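Local coordinates for protein tubulin binding cofactor C (Leishmania major, PDB 5AJ8) that probably acts as a chaperone in the folding of the tubulin heterodimer and is represented here by its C-terminal domain, at residues H63-K68 and M75-A80; P83-C88 and V139-W144; M91-Y96 and P151-L156. The protein carries 1 engineered substitution. All blocks are in the same frame, centred on the assembly; numbering follows the deposited sequence. Where two conformers were deposited one is given.

Interaction 1 (H63-K68 and M75-A80); sequences HQLRLK and MYVWCA. Engineered in segment 75-80: M75 (natural residue Leu).
Strand 64-68, which carries L65 and L67, faces strand 75-79, which carries M75, V77 and C79, across the interior; their axes come within 7.7 Å and run 137° apart. The backbones meet closely at one end, with H63 CA 4.6 Å from A80 CA, and spread apart toward L67 and M75, where side chains bridge the gap. L65 CG lies trans to its own nitrogen (chi1 179°), and from there CD2 meets V77 CG2 tip to tip at 3.6 Å. Farther along, L67 CD2 meets the selenium of M75, again end on, at 3.7 Å, while the folded chain of M75 brings its CE within 4.0 Å of L65 CD2. M75 is an engineered selenomethionine, in place of leucine. At the narrow end A80 CB lies 3.5 Å from H63 O and C79 SG lies 3.6 Å from the same oxygen, which is hydrogen-bonded to S81 OG. The H63 side chain starts away from 75-80, and its NE2 is hydrogen-bonded to G124 O. V58, V60 and L50 line the same apolar interior. With apolar side-chain contacts carrying the middle of the interface, cohesion between the segments probably rests on hydrophobic burial.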
loop_
_atom_site.group_PDB
_atom_site.type_symbol
_atom_site.label_atom_id
_atom_site.label_comp_id
_atom_site.label_asym_id
_atom_site.label_seq_id
_atom_site.Cartn_x
_atom_site.Cartn_y
_atom_site.Cartn_z
ATOM N N HIS A 63 6.792 -2.206 -6.319
ATOM C CA HIS A 63 7.144 -1.921 -7.719
ATOM C C HIS A 63 5.922 -1.715 -8.619
ATOM O O HIS A 63 5.891 -0.792 -9.485
ATOM C CB HIS A 63 7.955 -3.075 -8.285
ATOM C CG HIS A 63 9.284 -3.227 -7.670
ATOM N ND1 HIS A 63 10.241 -4.083 -8.177
ATOM C CD2 HIS A 63 9.831 -2.651 -6.576
ATOM C CE1 HIS A 63 11.313 -4.037 -7.408
ATOM N NE2 HIS A 63 11.089 -3.174 -6.433
ATOM N N GLN A 64 4.919 -2.583 -8.426
ATOM C CA GLN A 64 3.615 -2.460 -9.076
ATOM C C GLN A 64 2.501 -2.651 -8.057
ATOM O O GLN A 64 2.655 -3.435 -7.129
ATOM C CB GLN A 64 3.466 -3.478 -10.190
ATOM C CG GLN A 64 4.504 -3.363 -11.291
ATOM C CD GLN A 64 5.712 -4.243 -11.067
ATOM O OE1 GLN A 64 5.693 -5.141 -10.247
ATOM N NE2 GLN A 64 6.786 -3.947 -11.764
ATOM N N LEU A 65 1.401 -1.918 -8.228
ATOM C CA LEU A 65 0.251 -1.998 -7.351
ATOM C C LEU A 65 -1.004 -2.187 -8.192
ATOM O O LEU A 65 -1.260 -1.413 -9.103
ATOM C CB LEU A 65 0.105 -0.749 -6.484
ATOM C CG LEU A 65 -1.087 -0.690 -5.515
ATOM C CD1 LEU A 65 -1.116 -1.871 -4.572
ATOM C CD2 LEU A 65 -1.089 0.600 -4.703
ATOM N N ARG A 66 -1.752 -3.245 -7.916
ATOM C CA ARG A 66 -3.028 -3.453 -8.595
ATOM C C ARG A 66 -4.147 -3.776 -7.609
ATOM O O ARG A 66 -3.992 -4.603 -6.717
ATOM C CB ARG A 66 -2.914 -4.538 -9.663
ATOM C CG ARG A 66 -4.225 -4.764 -10.413
ATOM C CD ARG A 66 -4.004 -5.191 -11.854
ATOM N NE ARG A 66 -5.255 -5.354 -12.613
ATOM C CZ ARG A 66 -5.306 -5.503 -13.938
ATOM N NH1 ARG A 66 -4.192 -5.478 -14.677
ATOM N NH2 ARG A 66 -6.462 -5.692 -14.539
ATOM N N LEU A 67 -5.278 -3.130 -7.792
ATOM C CA LEU A 67 -6.448 -3.366 -6.944
ATOM C C LEU A 67 -7.673 -3.754 -7.786
ATOM O O LEU A 67 -7.949 -3.145 -8.817
ATOM C CB LEU A 67 -6.760 -2.146 -6.090
ATOM C CG LEU A 67 -5.686 -1.777 -5.059
ATOM C CD1 LEU A 67 -4.903 -0.577 -5.539
ATOM C CD2 LEU A 67 -6.320 -1.458 -3.725
ATOM N N LYS A 68 -8.401 -4.765 -7.329
ATOM C CA LYS A 68 -9.573 -5.250 -8.046
ATOM C C LYS A 68 -10.722 -5.478 -7.066
ATOM O O LYS A 68 -10.552 -6.131 -6.057
ATOM C CB LYS A 68 -9.280 -6.550 -8.789
ATOM C CG LYS A 68 -10.493 -7.102 -9.513
ATOM C CD LYS A 68 -10.150 -8.232 -10.463
ATOM C CE LYS A 68 -11.385 -8.649 -11.245
ATOM N NZ LYS A 68 -11.095 -9.844 -12.081
HETATM N N MSE A 75 -5.441 4.461 0.437
HETATM C CA MSE A 75 -4.180 3.820 -0.002
HETATM C C MSE A 75 -3.028 4.788 0.154
HETATM O O MSE A 75 -2.965 5.795 -0.565
HETATM C CB MSE A 75 -4.293 3.426 -1.491
HETATM C CG MSE A 75 -5.362 2.420 -1.899
HETATM SE SE MSE A 75 -5.230 0.745 -0.902
HETATM C CE MSE A 75 -3.374 0.371 -1.463
ATOM N N TYR A 76 -2.088 4.496 1.062
ATOM C CA TYR A 76 -0.887 5.303 1.269
ATOM C C TYR A 76 0.304 4.605 0.618
ATOM O O TYR A 76 0.829 3.606 1.129
ATOM C CB TYR A 76 -0.650 5.546 2.765
ATOM C CG TYR A 76 -1.781 6.329 3.427
ATOM C CD1 TYR A 76 -2.907 5.686 3.937
ATOM C CD2 TYR A 76 -1.731 7.699 3.505
ATOM C CE1 TYR A 76 -3.945 6.409 4.543
ATOM C CE2 TYR A 76 -2.742 8.427 4.095
ATOM C CZ TYR A 76 -3.848 7.782 4.610
ATOM O OH TYR A 76 -4.851 8.549 5.176
ATOM N N VAL A 77 0.725 5.141 -0.516
ATOM C CA VAL A 77 1.422 4.386 -1.514
ATOM C C VAL A 77 2.753 5.037 -1.949
ATOM O O VAL A 77 2.816 6.244 -2.212
ATOM C CB VAL A 77 0.490 4.234 -2.755
ATOM C CG1 VAL A 77 1.225 3.638 -3.941
ATOM C CG2 VAL A 77 -0.716 3.390 -2.399
ATOM N N TRP A 78 3.796 4.212 -2.049
ATOM C CA TRP A 78 5.028 4.573 -2.765
ATOM C C TRP A 78 5.239 3.475 -3.801
ATOM O O TRP A 78 5.608 2.350 -3.466
ATOM C CB TRP A 78 6.227 4.683 -1.817
ATOM C CG TRP A 78 7.470 5.395 -2.407
ATOM C CD1 TRP A 78 8.004 5.253 -3.662
ATOM C CD2 TRP A 78 8.311 6.334 -1.725
ATOM N NE1 TRP A 78 9.109 6.063 -3.801
ATOM C CE2 TRP A 78 9.321 6.729 -2.622
ATOM C CE3 TRP A 78 8.278 6.904 -0.451
ATOM C CZ2 TRP A 78 10.309 7.664 -2.275
ATOM C CZ3 TRP A 78 9.244 7.828 -0.103
ATOM C CH2 TRP A 78 10.242 8.210 -1.012
ATOM N N CYS A 79 4.993 3.811 -5.052
ATOM C CA CYS A 79 5.022 2.836 -6.123
ATOM C C CYS A 79 5.961 3.248 -7.232
ATOM O O CYS A 79 5.942 4.389 -7.635
ATOM C CB CYS A 79 3.622 2.687 -6.719
ATOM S SG CYS A 79 3.460 1.180 -7.711
ATOM N N ALA A 80 6.725 2.295 -7.760
ATOM C CA ALA A 80 7.630 2.547 -8.879
ATOM C C ALA A 80 6.862 2.798 -10.158
ATOM O O ALA A 80 7.415 3.326 -11.084
ATOM C CB ALA A 80 8.584 1.389 -9.088
#

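Interaction 2 (P83-C88 and V139-W144); sequences PIIEEC and VDDFQW
P83 O accepts the amide of D140 at 2.8 Å between O and N, a nearly linear approach to the carbonyl, and the I85 amide returns the bond, its N 3.1 Å from D140 O but 46° above that carbonyl's plane. D140 O also receives a CA-H contact from I84. These pairings set I84 beside D140 in parallel register, their side chains lying side by side on one surface of the sheet. On the other surface I85 CG1 rests 3.7 Å from D141 CB and, crosswise, 4.0 Å from V139 CG1. Beyond the bridge the chain turns: F142 CG sits between its own N and carbonyl carbon (chi1 71°), which swings CD1 back to within 3.5 Å of I84 CG2. Q143 CG lies 3.6 Å above one face of the F142 ring, offset toward its rim, and the Q143 amide stands steeply to the E86 carboxylate, the two planes 78° apart. Waters extend the contact where the strands part: one joins I85 O to Q143 N, another E87 N to Q143 OE1, and a third C88 N to D141 OD1. Further out, R66 forms a salt bridge with E86, S150 holds D141 OD2, and a type I turn runs from D141 to W144. Strand 84-86 is in turn bonded to strand 64-68. Short parallel strands stacked coil upon coil in this way form one face of a right-handed parallel beta-helix, the fold of the cofactor C family, and the short, weakly bonded strand 140-141 is the outermost of this sheet in the chain.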
loop_
_atom_site.group_PDB
_atom_site.type_symbol
_atom_site.label_atom_id
_atom_site.label_comp_id
_atom_site.label_asym_id
_atom_site.label_seq_id
_atom_site.Cartn_x
_atom_site.Cartn_y
_atom_site.Cartn_z
ATOM N N PRO A 83 -0.280 3.024 -10.016
ATOM C CA PRO A 83 -1.254 2.029 -9.545
ATOM C C PRO A 83 -2.399 1.834 -10.524
ATOM O O PRO A 83 -2.828 2.804 -11.174
ATOM C CB PRO A 83 -1.754 2.634 -8.227
ATOM C CG PRO A 83 -0.613 3.485 -7.749
ATOM C CD PRO A 83 -0.009 4.053 -8.998
ATOM N N ILE A 84 -2.843 0.589 -10.682
ATOM C CA ILE A 84 -3.967 0.240 -11.556
ATOM C C ILE A 84 -5.150 -0.170 -10.678
ATOM O O ILE A 84 -4.994 -0.996 -9.776
ATOM C CB ILE A 84 -3.609 -0.928 -12.515
ATOM C CG1 ILE A 84 -2.466 -0.523 -13.458
ATOM C CG2 ILE A 84 -4.814 -1.332 -13.344
ATOM C CD1 ILE A 84 -1.942 -1.630 -14.357
ATOM N N ILE A 85 -6.332 0.366 -10.959
ATOM C CA ILE A 85 -7.545 -0.134 -10.319
ATOM C C ILE A 85 -8.530 -0.679 -11.340
ATOM O O ILE A 85 -8.479 -0.335 -12.523
ATOM C CB ILE A 85 -8.228 0.922 -9.435
ATOM C CG1 ILE A 85 -8.660 2.151 -10.232
ATOM C CG2 ILE A 85 -7.302 1.336 -8.313
ATOM C CD1 ILE A 85 -9.505 3.122 -9.426
ATOM N N GLU A 86 -9.403 -1.555 -10.860
ATOM C CA GLU A 86 -10.378 -2.242 -11.684
ATOM C C GLU A 86 -11.586 -2.631 -10.836
ATOM O O GLU A 86 -11.435 -3.332 -9.835
ATOM C CB GLU A 86 -9.769 -3.508 -12.280
ATOM C CG GLU A 86 -10.694 -4.224 -13.240
ATOM C CD GLU A 86 -10.163 -5.559 -13.737
ATOM O OE1 GLU A 86 -9.048 -5.980 -13.330
ATOM O OE2 GLU A 86 -10.881 -6.186 -14.559
ATOM N N GLU A 87 -12.778 -2.184 -11.233
ATOM C CA GLU A 87 -13.987 -2.412 -10.434
ATOM C C GLU A 87 -13.786 -1.943 -8.970
ATOM O O GLU A 87 -14.104 -2.667 -8.027
ATOM C CB GLU A 87 -14.401 -3.889 -10.520
ATOM C CG GLU A 87 -15.042 -4.237 -11.869
ATOM C CD GLU A 87 -14.991 -5.720 -12.236
ATOM O OE1 GLU A 87 -14.667 -6.577 -11.386
ATOM O OE2 GLU A 87 -15.259 -6.040 -13.413
ATOM N N CYS A 88 -13.216 -0.742 -8.810
ATOM C CA CYS A 88 -12.997 -0.131 -7.501
ATOM C C CYS A 88 -13.777 1.163 -7.414
ATOM O O CYS A 88 -14.106 1.774 -8.430
ATOM C CB CYS A 88 -11.516 0.133 -7.246
ATOM S SG CYS A 88 -10.486 -1.335 -7.120
ATOM N N VAL A 139 -3.443 7.585 -10.949
ATOM C CA VAL A 139 -3.998 6.238 -10.814
ATOM C C VAL A 139 -4.603 5.868 -12.150
ATOM O O VAL A 139 -5.154 6.721 -12.843
ATOM C CB VAL A 139 -5.044 6.175 -9.675
ATOM C CG1 VAL A 139 -5.793 4.851 -9.673
ATOM C CG2 VAL A 139 -4.364 6.423 -8.329
ATOM N N ASP A 140 -4.456 4.608 -12.527
ATOM C CA ASP A 140 -4.829 4.120 -13.859
ATOM C C ASP A 140 -6.100 3.305 -13.727
ATOM O O ASP A 140 -6.064 2.104 -13.515
ATOM C CB ASP A 140 -3.672 3.273 -14.426
ATOM C CG ASP A 140 -3.945 2.672 -15.821
ATOM O OD1 ASP A 140 -4.961 2.998 -16.475
ATOM O OD2 ASP A 140 -3.057 1.886 -16.278
ATOM N N ASP A 141 -7.237 3.979 -13.852
ATOM C CA ASP A 141 -8.527 3.326 -13.777
ATOM C C ASP A 141 -8.866 3.014 -15.237
ATOM O O ASP A 141 -9.653 3.695 -15.867
ATOM C CB ASP A 141 -9.530 4.248 -13.108
ATOM C CG ASP A 141 -10.909 3.636 -12.980
ATOM O OD1 ASP A 141 -11.081 2.435 -13.306
ATOM O OD2 ASP A 141 -11.822 4.364 -12.525
ATOM N N PHE A 142 -8.219 1.977 -15.753
ATOM C CA PHE A 142 -8.126 1.742 -17.208
ATOM C C PHE A 142 -9.457 1.380 -17.879
ATOM O O PHE A 142 -9.619 1.631 -19.055
ATOM C CB PHE A 142 -7.070 0.687 -17.525
ATOM C CG PHE A 142 -7.458 -0.718 -17.135
ATOM C CD1 PHE A 142 -7.190 -1.200 -15.865
ATOM C CD2 PHE A 142 -8.044 -1.569 -18.059
ATOM C CE1 PHE A 142 -7.532 -2.493 -15.508
ATOM C CE2 PHE A 142 -8.402 -2.853 -17.707
ATOM C CZ PHE A 142 -8.146 -3.320 -16.430
ATOM N N GLN A 143 -10.427 0.848 -17.138
ATOM C CA GLN A 143 -11.754 0.586 -17.722
ATOM C C GLN A 143 -12.617 1.845 -17.822
ATOM O O GLN A 143 -13.611 1.841 -18.540
ATOM C CB GLN A 143 -12.494 -0.492 -16.943
ATOM C CG GLN A 143 -11.743 -1.809 -16.961
ATOM C CD GLN A 143 -12.504 -2.943 -16.320
ATOM O OE1 GLN A 143 -13.257 -2.749 -15.365
ATOM N NE2 GLN A 143 -12.307 -4.143 -16.842
ATOM N N TRP A 144 -12.236 2.923 -17.133
ATOM C CA TRP A 144 -12.940 4.188 -17.292
ATOM C C TRP A 144 -12.440 4.880 -18.562
ATOM O O TRP A 144 -11.393 5.526 -18.569
ATOM C CB TRP A 144 -12.746 5.092 -16.086
ATOM C CG TRP A 144 -13.558 6.328 -16.169
ATOM C CD1 TRP A 144 -13.165 7.542 -16.651
ATOM C CD2 TRP A 144 -14.914 6.485 -15.750
ATOM N NE1 TRP A 144 -14.194 8.441 -16.556
ATOM C CE2 TRP A 144 -15.279 7.819 -16.008
ATOM C CE3 TRP A 144 -15.857 5.628 -15.175
ATOM C CZ2 TRP A 144 -16.556 8.317 -15.725
ATOM C CZ3 TRP A 144 -17.125 6.139 -14.871
ATOM C CH2 TRP A 144 -17.455 7.462 -15.159
HETATM O O HOH W 1 -10.679 0.225 -14.273
HETATM O O HOH W 2 -13.575 -0.665 -13.605
HETATM O O HOH W 3 -12.353 1.123 -11.015
#

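Interaction 3 (M91-Y96 and P151-L156); sequences MRFGPY and PHWCVL
R92 and L156 come together through their torsions: CG of R92 sits beside its backbone N (chi1 -53°) and the chain kinks at chi3 (-59°), while L156, also with CG beside N (chi1 -73°), crosses it at about a right angle. CD2 of L156 thus lies over the centre of one guanidinium face, 3.4 Å from R92 CZ, while L156 CD1 packs 3.8 Å from G94 N. The guanidinium is held by a salt bridge from its NE to D74, with a long, weak ion pair to E160. Alongside, C154 SG stands 3.9 Å from R92 CG. On the opposite surface F93 has its CE1 4.1 Å from W153 CB, and C154 O meets the F93 ring at its edge, in plane. The backbones pair in parallel through four hydrogen bonds, from M91 N to H152 O at one end to L156 N to F93 O at the other; between them F93 N lies 2.9 Å from C154 O. H152 ND1 is hydrogen-bonded to D89 OD1. Strand 153-155 is the outermost of its sheet within the chain, strand 91-95 lies between it and strand 73-79, F93 packs on M75 and V139, and W153 reaches D141 of strand 140-141.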
loop_
_atom_site.group_PDB
_atom_site.type_symbol
_atom_site.label_atom_id
_atom_site.label_comp_id
_atom_site.label_asym_id
_atom_site.label_seq_id
_atom_site.Cartn_x
_atom_site.Cartn_y
_atom_site.Cartn_z
HETATM N N MSE A 91 -11.982 5.216 -3.711
HETATM C CA MSE A 91 -10.559 4.992 -3.451
HETATM C C MSE A 91 -9.943 6.347 -3.225
HETATM O O MSE A 91 -10.218 7.302 -3.971
HETATM C CB MSE A 91 -9.870 4.281 -4.595
HETATM C CG MSE A 91 -10.549 2.998 -5.092
HETATM SE SE MSE A 91 -10.647 1.651 -3.690
HETATM C CE MSE A 91 -8.763 1.115 -3.771
ATOM N N ARG A 92 -9.132 6.470 -2.178
ATOM C CA ARG A 92 -8.412 7.715 -1.933
ATOM C C ARG A 92 -6.922 7.417 -1.738
ATOM O O ARG A 92 -6.559 6.498 -0.982
ATOM C CB ARG A 92 -8.962 8.419 -0.689
ATOM C CG ARG A 92 -10.474 8.619 -0.740
ATOM C CD ARG A 92 -10.955 9.598 0.322
ATOM N NE ARG A 92 -10.599 9.131 1.658
ATOM C CZ ARG A 92 -10.796 9.824 2.768
ATOM N NH1 ARG A 92 -11.320 11.033 2.713
ATOM N NH2 ARG A 92 -10.477 9.303 3.957
ATOM N N PHE A 93 -6.084 8.202 -2.388
ATOM C CA PHE A 93 -4.632 7.968 -2.415
ATOM C C PHE A 93 -3.807 9.036 -1.740
ATOM O O PHE A 93 -4.005 10.226 -1.931
ATOM C CB PHE A 93 -4.139 7.792 -3.851
ATOM C CG PHE A 93 -4.555 6.490 -4.462
ATOM C CD1 PHE A 93 -5.823 6.323 -4.946
ATOM C CD2 PHE A 93 -3.661 5.434 -4.534
ATOM C CE1 PHE A 93 -6.210 5.125 -5.505
ATOM C CE2 PHE A 93 -4.034 4.223 -5.065
ATOM C CZ PHE A 93 -5.316 4.063 -5.552
ATOM N N GLY A 94 -2.852 8.566 -0.963
ATOM C CA GLY A 94 -1.920 9.402 -0.240
ATOM C C GLY A 94 -0.529 8.792 -0.321
ATOM O O GLY A 94 -0.335 7.722 -0.927
ATOM N N PRO A 95 0.452 9.481 0.267
ATOM C CA PRO A 95 1.834 9.026 0.305
ATOM C C PRO A 95 2.172 8.098 1.486
ATOM O O PRO A 95 1.638 8.246 2.609
ATOM C CB PRO A 95 2.591 10.335 0.452
ATOM C CG PRO A 95 1.711 11.140 1.365
ATOM C CD PRO A 95 0.303 10.816 0.887
ATOM N N TYR A 96 3.095 7.183 1.218
ATOM C CA TYR A 96 3.576 6.169 2.179
ATOM C C TYR A 96 4.226 6.801 3.423
ATOM O O TYR A 96 4.222 6.218 4.521
ATOM C CB TYR A 96 4.584 5.286 1.441
ATOM C CG TYR A 96 5.109 4.051 2.125
ATOM C CD1 TYR A 96 4.254 3.030 2.535
ATOM C CD2 TYR A 96 6.472 3.877 2.312
ATOM C CE1 TYR A 96 4.736 1.876 3.106
ATOM C CE2 TYR A 96 6.968 2.726 2.884
ATOM C CZ TYR A 96 6.097 1.727 3.282
ATOM O OH TYR A 96 6.590 0.579 3.842
ATOM N N PRO A 151 -14.518 9.067 -11.526
ATOM C CA PRO A 151 -15.049 9.429 -10.226
ATOM C C PRO A 151 -14.674 8.422 -9.141
ATOM O O PRO A 151 -15.121 8.586 -8.009
ATOM C CB PRO A 151 -16.559 9.351 -10.446
ATOM C CG PRO A 151 -16.693 8.220 -11.387
ATOM C CD PRO A 151 -15.497 8.281 -12.292
ATOM N N HIS A 152 -13.935 7.371 -9.495
ATOM C CA HIS A 152 -13.699 6.228 -8.575
ATOM C C HIS A 152 -12.517 6.348 -7.634
ATOM O O HIS A 152 -12.371 5.510 -6.723
ATOM C CB HIS A 152 -13.482 4.958 -9.377
ATOM C CG HIS A 152 -14.660 4.574 -10.198
ATOM N ND1 HIS A 152 -15.940 4.537 -9.681
ATOM C CD2 HIS A 152 -14.760 4.187 -11.491
ATOM C CE1 HIS A 152 -16.778 4.152 -10.631
ATOM N NE2 HIS A 152 -16.085 3.932 -11.735
ATOM N N TRP A 153 -11.672 7.356 -7.887
ATOM C CA TRP A 153 -10.524 7.644 -7.052
ATOM C C TRP A 153 -10.230 9.142 -6.956
ATOM O O TRP A 153 -10.641 9.929 -7.788
ATOM C CB TRP A 153 -9.298 6.888 -7.570
ATOM C CG TRP A 153 -8.760 7.410 -8.858
ATOM C CD1 TRP A 153 -9.128 7.039 -10.104
ATOM C CD2 TRP A 153 -7.762 8.417 -9.016
ATOM N NE1 TRP A 153 -8.429 7.754 -11.050
ATOM C CE2 TRP A 153 -7.575 8.605 -10.405
ATOM C CE3 TRP A 153 -7.004 9.180 -8.118
ATOM C CZ2 TRP A 153 -6.663 9.517 -10.922
ATOM C CZ3 TRP A 153 -6.070 10.072 -8.632
ATOM C CH2 TRP A 153 -5.907 10.233 -10.024
ATOM N N CYS A 154 -9.525 9.527 -5.900
ATOM C CA CYS A 154 -9.052 10.882 -5.734
ATOM C C CYS A 154 -7.811 10.860 -4.856
ATOM O O CYS A 154 -7.412 9.798 -4.361
ATOM C CB CYS A 154 -10.149 11.776 -5.139
ATOM S SG CYS A 154 -10.609 11.382 -3.444
ATOM N N VAL A 155 -7.231 12.041 -4.643
ATOM C CA VAL A 155 -6.052 12.233 -3.813
ATOM C C VAL A 155 -6.486 12.834 -2.478
ATOM O O VAL A 155 -7.234 13.791 -2.435
ATOM C CB VAL A 155 -5.029 13.134 -4.539
ATOM C CG1 VAL A 155 -3.786 13.372 -3.682
ATOM C CG2 VAL A 155 -4.649 12.491 -5.869
ATOM N N LEU A 156 -6.050 12.223 -1.387
ATOM C CA LEU A 156 -6.340 12.689 -0.047
ATOM C C LEU A 156 -5.813 14.078 0.158
ATOM O O LEU A 156 -4.712 14.404 -0.298
ATOM C CB LEU A 156 -5.648 11.793 0.987
ATOM C CG LEU A 156 -6.254 10.405 1.189
ATOM C CD1 LEU A 156 -5.269 9.464 1.836
ATOM C CD2 LEU A 156 -7.516 10.497 2.033
#

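Interaction 1 lies in the core, where the two sheets of the beta-helix face one another through apolar side chains. Interactions 2 and 3 each add the last strand to one of those sheets by parallel backbone bonding, and are only partly buried. Interaction 2 continues the sheet of strand 64-68 and interaction 3 that of strand 75-79, so the two sheets that meet in interaction 1 are both extended by segments from much later in the chain. Chemistry follows place: sulfur, selenium and aliphatic groups inside, waters and charged ends in interaction 2, and a longer bonding ladder with a salt-bridged arginine in interaction 3. R66 ties interaction 1 to interaction 2 by its salt bridge with E86, and M75 ties it to interaction 3 through the backbone.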